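PDB 3B4N: endo-pectate lyase from Erwinia chrysanthemi, which probably cleaves polygalacturonate and methylated pectins within the chain by calcium-dependent elimination, leaving oligosaccharides with an unsaturated uronosyl end. Local coordinates for residues Q227-G239 against C257-A271. Sequence-based numbering, arbitrary orientation.
Sequences QHNSKNSTTVVKG and CSNNGGPRFLTVTSA
R264 lays its aliphatic stem across one face of the H228 imidazole: CB sits over the middle of the ring, a CH-pi contact 4.0 Å from the centroid. CG lies anti to the carbonyl carbon (chi1 -62°), and the chain then runs straight to NE past the ring, the guanidinium turned 53° from the ring plane. There it grips the loop 229-232. R264 NE donates to S230 O at 2.9 Å, with that oxygen in the guanidinium plane, while R264 NH2 reaches N229 O at 2.8 Å from above the carbonyl plane; H228 O and G261 O lie over opposite faces of the group. NH1 is hydrogen-bonded to S253 OG. The H228 ring is held by hydrogen bonds between NE2 and S233 OG (2.8 Å) and between ND1 and W251 NE1. Beyond this loop, 233-238 and 264-268 are neighbouring parallel strands on successive coils of the right-handed parallel beta-helix, bonded alternately from S233 O to T269 N. T234, V236, F265 and T267 line one face; on the other, V237 CB packs 4.1 Å from V268 CG2, and past the strand end V237 CG1 meets A271 CB. Back at the loop end, K231 stretches out fully along G261, and K231 NZ gives a hydrogen bond to N259 O (2.9 Å). A water donates to both N232 OD1 and G262 O beside the cis-proline P263.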
loop_
_atom_site.group_PDB
_atom_site.type_symbol
_atom_site.label_atom_id
_atom_site.label_comp_id
_atom_site.label_asym_id
_atom_site.label_seq_id
_atom_site.Cartn_x
_atom_site.Cartn_y
_atom_site.Cartn_z
ATOM N N GLN A 227 -5.009 -1.618 -8.882
ATOM C CA GLN A 227 -5.575 -1.947 -10.189
ATOM C C GLN A 227 -4.488 -1.670 -11.225
ATOM O O GLN A 227 -3.794 -0.662 -11.140
ATOM C CB GLN A 227 -6.804 -1.073 -10.455
ATOM C CG GLN A 227 -7.463 -1.277 -11.819
ATOM C CD GLN A 227 -8.027 -2.674 -12.011
ATOM O OE1 GLN A 227 -8.336 -3.378 -11.049
ATOM N NE2 GLN A 227 -8.179 -3.074 -13.268
ATOM N N HIS A 228 -4.342 -2.556 -12.196
ATOM C CA HIS A 228 -3.280 -2.408 -13.190
ATOM C C HIS A 228 -3.874 -2.572 -14.586
ATOM O O HIS A 228 -4.310 -3.671 -14.966
ATOM C CB HIS A 228 -2.216 -3.469 -12.870
ATOM C CG HIS A 228 -0.921 -3.303 -13.596
ATOM N ND1 HIS A 228 0.263 -3.796 -13.085
ATOM C CD2 HIS A 228 -0.625 -2.802 -14.819
ATOM C CE1 HIS A 228 1.230 -3.607 -13.968
ATOM N NE2 HIS A 228 0.718 -3.006 -15.027
ATOM N N ASN A 229 -3.891 -1.464 -15.329
ATOM C CA ASN A 229 -4.480 -1.406 -16.672
ATOM C C ASN A 229 -3.507 -1.286 -17.835
ATOM O O ASN A 229 -3.784 -1.785 -18.926
ATOM C CB ASN A 229 -5.435 -0.212 -16.774
ATOM C CG ASN A 229 -6.530 -0.234 -15.731
ATOM O OD1 ASN A 229 -6.900 0.810 -15.191
ATOM N ND2 ASN A 229 -7.064 -1.412 -15.450
ATOM N N SER A 230 -2.400 -0.580 -17.640
ATOM C CA SER A 230 -1.459 -0.439 -18.745
ATOM C C SER A 230 -0.782 -1.775 -19.038
ATOM O O SER A 230 -0.894 -2.724 -18.257
ATOM C CB SER A 230 -0.408 0.620 -18.413
ATOM O OG SER A 230 0.266 0.280 -17.220
ATOM N N LYS A 231 -0.089 -1.845 -20.173
ATOM C CA LYS A 231 0.624 -3.055 -20.588
ATOM C C LYS A 231 2.127 -2.774 -20.667
ATOM O O LYS A 231 2.544 -1.618 -20.737
ATOM C CB LYS A 231 0.125 -3.536 -21.957
ATOM C CG LYS A 231 -1.387 -3.688 -22.047
ATOM C CD LYS A 231 -1.838 -3.924 -23.480
ATOM C CE LYS A 231 -3.349 -3.832 -23.593
ATOM N NZ LYS A 231 -3.783 -3.738 -25.018
ATOM N N ASN A 232 2.928 -3.838 -20.660
ATOM C CA ASN A 232 4.390 -3.728 -20.708
ATOM C C ASN A 232 4.769 -2.841 -19.527
ATOM O O ASN A 232 5.637 -1.971 -19.632
ATOM C CB ASN A 232 4.823 -3.060 -22.023
ATOM C CG ASN A 232 4.195 -3.711 -23.243
ATOM O OD1 ASN A 232 4.466 -4.864 -23.548
ATOM N ND2 ASN A 232 3.343 -2.972 -23.937
ATOM N N SER A 233 4.112 -3.087 -18.396
ATOM C CA SER A 233 4.295 -2.268 -17.210
ATOM C C SER A 233 4.333 -3.085 -15.932
ATOM O O SER A 233 3.852 -4.217 -15.886
ATOM C CB SER A 233 3.159 -1.260 -17.134
ATOM O OG SER A 233 1.920 -1.930 -17.260
ATOM N N THR A 234 4.846 -2.464 -14.877
ATOM C CA THR A 234 5.033 -3.141 -13.605
ATOM C C THR A 234 4.527 -2.373 -12.401
ATOM O O THR A 234 4.666 -1.153 -12.341
ATOM C CB THR A 234 6.545 -3.363 -13.361
ATOM O OG1 THR A 234 7.129 -3.942 -14.537
ATOM C CG2 THR A 234 6.794 -4.275 -12.161
ATOM N N THR A 235 3.936 -3.099 -11.453
ATOM C CA THR A 235 3.523 -2.521 -10.181
ATOM C C THR A 235 4.475 -3.164 -9.170
ATOM O O THR A 235 4.611 -4.391 -9.125
ATOM C CB THR A 235 2.069 -2.849 -9.823
ATOM O OG1 THR A 235 1.202 -2.206 -10.768
ATOM C CG2 THR A 235 1.736 -2.333 -8.417
ATOM N N VAL A 236 5.153 -2.323 -8.391
ATOM C CA VAL A 236 6.129 -2.766 -7.397
ATOM C C VAL A 236 5.615 -2.438 -5.998
ATOM O O VAL A 236 5.113 -1.341 -5.768
ATOM C CB VAL A 236 7.482 -2.048 -7.627
ATOM C CG1 VAL A 236 8.530 -2.532 -6.619
ATOM C CG2 VAL A 236 7.960 -2.293 -9.052
ATOM N N VAL A 237 5.734 -3.395 -5.077
ATOM C CA VAL A 237 5.285 -3.205 -3.700
ATOM C C VAL A 237 6.422 -3.547 -2.748
ATOM O O VAL A 237 6.876 -4.695 -2.697
ATOM C CB VAL A 237 4.072 -4.107 -3.377
ATOM C CG1 VAL A 237 3.629 -3.886 -1.921
ATOM C CG2 VAL A 237 2.921 -3.809 -4.343
ATOM N N LYS A 238 6.881 -2.547 -2.002
ATOM C CA LYS A 238 7.975 -2.735 -1.058
ATOM C C LYS A 238 7.814 -1.843 0.165
ATOM O O LYS A 238 6.789 -1.188 0.330
ATOM C CB LYS A 238 9.319 -2.468 -1.749
ATOM C CG LYS A 238 9.505 -1.072 -2.316
ATOM C CD LYS A 238 10.789 -1.048 -3.133
ATOM C CE LYS A 238 11.023 0.263 -3.829
ATOM N NZ LYS A 238 12.398 0.242 -4.431
ATOM N N GLY A 239 8.813 -1.847 1.040
ATOM C CA GLY A 239 8.748 -1.010 2.225
ATOM C C GLY A 239 7.735 -1.474 3.253
ATOM O O GLY A 239 7.369 -0.724 4.154
ATOM N N CYS A 257 -10.832 -5.479 -19.273
ATOM C CA CYS A 257 -10.737 -4.099 -19.746
ATOM C C CYS A 257 -11.038 -3.934 -21.237
ATOM O O CYS A 257 -10.917 -4.879 -22.017
ATOM C CB CYS A 257 -9.320 -3.557 -19.474
ATOM S SG CYS A 257 -9.100 -2.784 -17.839
ATOM N N SER A 258 -11.457 -2.733 -21.627
ATOM C CA SER A 258 -11.662 -2.461 -23.039
ATOM C C SER A 258 -10.208 -2.422 -23.498
ATOM O O SER A 258 -9.343 -1.940 -22.759
ATOM C CB SER A 258 -12.304 -1.087 -23.259
ATOM O OG SER A 258 -13.643 -1.052 -22.796
ATOM N N ASN A 259 -9.931 -2.936 -24.689
ATOM C CA ASN A 259 -8.569 -2.956 -25.208
ATOM C C ASN A 259 -7.622 -3.668 -24.239
ATOM O O ASN A 259 -6.470 -3.265 -24.069
ATOM C CB ASN A 259 -8.082 -1.526 -25.459
ATOM C CG ASN A 259 -6.718 -1.485 -26.119
ATOM O OD1 ASN A 259 -6.480 -2.172 -27.112
ATOM N ND2 ASN A 259 -5.816 -0.674 -25.573
ATOM N N ASN A 260 -8.115 -4.735 -23.615
ATOM C CA ASN A 260 -7.326 -5.520 -22.663
ATOM C C ASN A 260 -6.173 -6.245 -23.360
ATOM O O ASN A 260 -6.173 -6.441 -24.580
ATOM C CB ASN A 260 -8.229 -6.550 -21.965
ATOM C CG ASN A 260 -7.704 -6.979 -20.598
ATOM O OD1 ASN A 260 -8.280 -7.862 -19.954
ATOM N ND2 ASN A 260 -6.626 -6.352 -20.147
ATOM N N GLY A 261 -5.192 -6.657 -22.566
ATOM C CA GLY A 261 -4.041 -7.357 -23.091
ATOM C C GLY A 261 -2.941 -7.331 -22.049
ATOM O O GLY A 261 -3.203 -6.989 -20.895
ATOM N N GLY A 262 -1.722 -7.679 -22.453
ATOM C CA GLY A 262 -0.608 -7.687 -21.522
ATOM C C GLY A 262 0.719 -7.499 -22.224
ATOM O O GLY A 262 0.755 -7.038 -23.365
ATOM N N PRO A 263 1.835 -7.860 -21.573
ATOM C CA PRO A 263 1.873 -8.429 -20.223
ATOM C C PRO A 263 1.852 -7.372 -19.134
ATOM O O PRO A 263 2.262 -6.234 -19.357
ATOM C CB PRO A 263 3.188 -9.192 -20.219
ATOM C CG PRO A 263 4.073 -8.295 -21.051
ATOM C CD PRO A 263 3.170 -7.896 -22.200
ATOM N N ARG A 264 1.345 -7.749 -17.966
ATOM C CA ARG A 264 1.339 -6.857 -16.808
ATOM C C ARG A 264 2.131 -7.581 -15.727
ATOM O O ARG A 264 1.983 -8.791 -15.535
ATOM C CB ARG A 264 -0.083 -6.574 -16.340
ATOM C CG ARG A 264 -0.907 -5.880 -17.403
ATOM C CD ARG A 264 -2.207 -5.373 -16.841
ATOM N NE ARG A 264 -3.002 -4.677 -17.847
ATOM C CZ ARG A 264 -4.140 -5.142 -18.355
ATOM N NH1 ARG A 264 -4.622 -6.315 -17.966
ATOM N NH2 ARG A 264 -4.821 -4.413 -19.225
ATOM N N PHE A 265 2.976 -6.842 -15.020
ATOM C CA PHE A 265 3.815 -7.445 -14.009
ATOM C C PHE A 265 3.616 -6.906 -12.618
ATOM O O PHE A 265 3.335 -5.725 -12.429
ATOM C CB PHE A 265 5.288 -7.271 -14.377
ATOM C CG PHE A 265 5.636 -7.787 -15.736
ATOM C CD1 PHE A 265 5.823 -6.909 -16.796
ATOM C CD2 PHE A 265 5.787 -9.152 -15.951
ATOM C CE1 PHE A 265 6.161 -7.387 -18.064
ATOM C CE2 PHE A 265 6.123 -9.636 -17.210
ATOM C CZ PHE A 265 6.312 -8.753 -18.265
ATOM N N LEU A 266 3.759 -7.793 -11.648
ATOM C CA LEU A 266 3.687 -7.412 -10.248
ATOM C C LEU A 266 4.981 -7.892 -9.600
ATOM O O LEU A 266 5.403 -9.034 -9.805
ATOM C CB LEU A 266 2.498 -8.069 -9.545
ATOM C CG LEU A 266 2.518 -7.918 -8.015
ATOM C CD1 LEU A 266 2.271 -6.456 -7.639
ATOM C CD2 LEU A 266 1.468 -8.825 -7.386
ATOM N N THR A 267 5.618 -7.013 -8.839
ATOM C CA THR A 267 6.834 -7.358 -8.109
ATOM C C THR A 267 6.601 -6.976 -6.656
ATOM O O THR A 267 6.552 -5.792 -6.333
ATOM C CB THR A 267 8.058 -6.571 -8.603
ATOM O OG1 THR A 267 8.275 -6.847 -9.989
ATOM C CG2 THR A 267 9.309 -6.973 -7.812
ATOM N N VAL A 268 6.422 -7.972 -5.796
ATOM C CA VAL A 268 6.244 -7.727 -4.371
ATOM C C VAL A 268 7.501 -8.209 -3.654
ATOM O O VAL A 268 7.900 -9.369 -3.802
ATOM C CB VAL A 268 5.034 -8.499 -3.784
ATOM C CG1 VAL A 268 4.962 -8.284 -2.267
ATOM C CG2 VAL A 268 3.748 -8.028 -4.428
ATOM N N THR A 269 8.123 -7.331 -2.874
ATOM C CA THR A 269 9.315 -7.714 -2.124
ATOM C C THR A 269 9.110 -7.600 -0.614
ATOM O O THR A 269 9.857 -8.194 0.152
ATOM C CB THR A 269 10.538 -6.862 -2.491
ATOM O OG1 THR A 269 10.290 -5.501 -2.128
ATOM C CG2 THR A 269 10.837 -6.952 -3.986
ATOM N N SER A 270 8.117 -6.827 -0.187
ATOM C CA SER A 270 7.836 -6.666 1.238
ATOM C C SER A 270 6.454 -6.061 1.453
ATOM O O SER A 270 6.205 -4.900 1.094
ATOM C CB SER A 270 8.893 -5.772 1.890
ATOM O OG SER A 270 8.625 -5.605 3.276
ATOM N N ALA A 271 5.565 -6.843 2.054
ATOM C CA ALA A 271 4.209 -6.396 2.333
ATOM C C ALA A 271 3.636 -7.243 3.449
ATOM O O ALA A 271 4.061 -8.383 3.656
ATOM C CB ALA A 271 3.340 -6.507 1.083
HETATM O O HOH W 1 2.874 -6.662 -25.393
#